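Local coordinates for hyaluronidase (Thermobaculum terrenum, PDB 5DIY), which probably removes O-linked N-acetylglucosamine from proteins, as a bacterial glycoside hydrolase of family GH84, at residues C[176-181]-C[211-216]. Sequence-based numbering, arbitrary orientation.
Sequences YLRILG and QKSLQR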
# COMPACT_ATOMS: atom_id res chain seq x y z
N TYR C 176 -1.88 -18.02 -20.99
CA TYR C 176 -0.63 -17.26 -20.96
C TYR C 176 0.35 -17.80 -19.89
O TYR C 176 1.52 -18.04 -20.18
CB TYR C 176 -0.95 -15.77 -20.73
CG TYR C 176 0.24 -14.90 -20.37
CD1 TYR C 176 0.69 -14.84 -19.05
CD2 TYR C 176 0.90 -14.14 -21.33
CE1 TYR C 176 1.77 -14.06 -18.70
CE2 TYR C 176 1.99 -13.34 -20.98
CZ TYR C 176 2.42 -13.31 -19.66
OH TYR C 176 3.50 -12.55 -19.29
N LEU C 177 -0.13 -17.99 -18.66
CA LEU C 177 0.69 -18.49 -17.55
C LEU C 177 1.18 -19.93 -17.77
O LEU C 177 2.32 -20.26 -17.41
CB LEU C 177 -0.08 -18.43 -16.24
CG LEU C 177 -0.41 -17.02 -15.72
CD1 LEU C 177 -1.42 -17.10 -14.59
CD2 LEU C 177 0.86 -16.30 -15.28
N ARG C 178 0.32 -20.77 -18.34
CA ARG C 178 0.68 -22.16 -18.68
C ARG C 178 1.74 -22.22 -19.78
O ARG C 178 2.67 -23.02 -19.71
CB ARG C 178 -0.56 -22.96 -19.07
CG ARG C 178 -1.33 -23.56 -17.89
CD ARG C 178 -2.85 -23.52 -18.06
NE ARG C 178 -3.26 -23.83 -19.44
CZ ARG C 178 -4.42 -23.46 -20.01
NH1 ARG C 178 -5.35 -22.77 -19.35
NH2 ARG C 178 -4.65 -23.81 -21.27
N ILE C 179 1.62 -21.35 -20.79
CA ILE C 179 2.62 -21.24 -21.85
C ILE C 179 3.95 -20.77 -21.26
O ILE C 179 5.01 -21.28 -21.62
CB ILE C 179 2.18 -20.27 -22.98
CG1 ILE C 179 0.95 -20.81 -23.72
CG2 ILE C 179 3.32 -20.04 -23.98
CD1 ILE C 179 0.16 -19.74 -24.44
N LEU C 180 3.88 -19.79 -20.36
CA LEU C 180 5.09 -19.23 -19.75
C LEU C 180 5.82 -20.27 -18.89
O LEU C 180 7.04 -20.36 -18.93
CB LEU C 180 4.73 -17.99 -18.90
CG LEU C 180 5.64 -16.77 -18.94
CD1 LEU C 180 5.74 -16.17 -20.34
CD2 LEU C 180 5.10 -15.74 -17.95
N GLY C 181 5.07 -21.06 -18.13
CA GLY C 181 5.66 -22.11 -17.29
C GLY C 181 6.35 -23.20 -18.10
O GLY C 181 7.38 -23.73 -17.69
N GLN C 211 1.97 -22.30 -8.78
CA GLN C 211 3.15 -23.16 -8.91
C GLN C 211 2.98 -24.22 -10.01
O GLN C 211 3.93 -24.48 -10.74
CB GLN C 211 3.48 -23.83 -7.55
CG GLN C 211 4.47 -24.99 -7.62
CD GLN C 211 4.96 -25.45 -6.26
OE1 GLN C 211 4.34 -25.16 -5.23
NE2 GLN C 211 6.06 -26.18 -6.25
N LYS C 212 1.79 -24.81 -10.12
CA LYS C 212 1.51 -25.82 -11.14
C LYS C 212 1.59 -25.25 -12.55
O LYS C 212 2.27 -25.81 -13.40
CB LYS C 212 0.13 -26.47 -10.93
CG LYS C 212 0.03 -27.33 -9.68
N SER C 213 0.92 -24.12 -12.77
CA SER C 213 0.94 -23.46 -14.09
C SER C 213 2.33 -22.99 -14.49
O SER C 213 2.74 -23.16 -15.64
CB SER C 213 -0.03 -22.28 -14.12
OG SER C 213 -1.35 -22.70 -13.85
N LEU C 214 3.08 -22.43 -13.54
CA LEU C 214 4.43 -21.94 -13.82
C LEU C 214 5.49 -23.05 -13.88
O LEU C 214 6.60 -22.82 -14.35
CB LEU C 214 4.85 -20.88 -12.80
CG LEU C 214 4.03 -19.58 -12.80
CD1 LEU C 214 4.51 -18.67 -11.68
CD2 LEU C 214 4.11 -18.86 -14.14
N GLN C 215 5.14 -24.24 -13.39
CA GLN C 215 6.06 -25.38 -13.24
C GLN C 215 7.28 -25.02 -12.38
O GLN C 215 8.36 -25.54 -12.58
CB GLN C 215 6.47 -25.95 -14.60
CG GLN C 215 5.28 -26.43 -15.43
CD GLN C 215 5.68 -27.00 -16.78
OE1 GLN C 215 6.76 -27.57 -16.93
NE2 GLN C 215 4.81 -26.84 -17.77
N ARG C 216 7.07 -24.12 -11.42
CA ARG C 216 8.10 -23.69 -10.47
C ARG C 216 7.42 -22.93 -9.33
O ARG C 216 6.32 -22.39 -9.52
CB ARG C 216 9.12 -22.77 -11.16
CG ARG C 216 8.61 -21.36 -11.45
CD ARG C 216 9.30 -20.73 -12.64
NE ARG C 216 8.95 -21.43 -13.87
CZ ARG C 216 9.58 -21.31 -15.04
NH1 ARG C 216 10.62 -20.49 -15.18
NH2 ARG C 216 9.15 -22.03 -16.08
O HOH W 1 2.81 -24.95 -17.62
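Arg216 NH2 is held by three carbonyls: Gly181 O across the contact at 2.9 Å, a weak, bent bond (124°), Leu214 O, also weakly, and Leu184 O. The stronger bond to Leu214 O comes from NE, at 2.8 Å and nearly in the guanidinium plane; the bend at chi3 (67°) helps turn the group back so that its edge meets this carbonyl. The pair illustrates how a side chain just past a helix end can hold one of that helix's last carbonyls and dock it on a neighbouring helix. An alanine in place of Arg216 would probably leave Leu214 O without its side-chain donors and strip Gly181 O of its weak link to the turn after helix 204-214. With no CB to project at Ser213 O, Gly181 lets the backbones come close, its CA making a CA-H...O contact with Ser213 O at 3.5 Å. A water donates to Arg178 O and Ser213 O and accepts from Gln215 NE2, beside the Schellman motif in which Gln215 is C-prime; Gln215 OE1 is bonded to Lys186 NZ. Leu177 CD2 meets Leu214 CD2 at 4.3 Å. Outer helices 175-183 and 204-214 of the TIM barrel are thus joined, both leucines resting on strand 189-192 and Leu180 on helix 137-153.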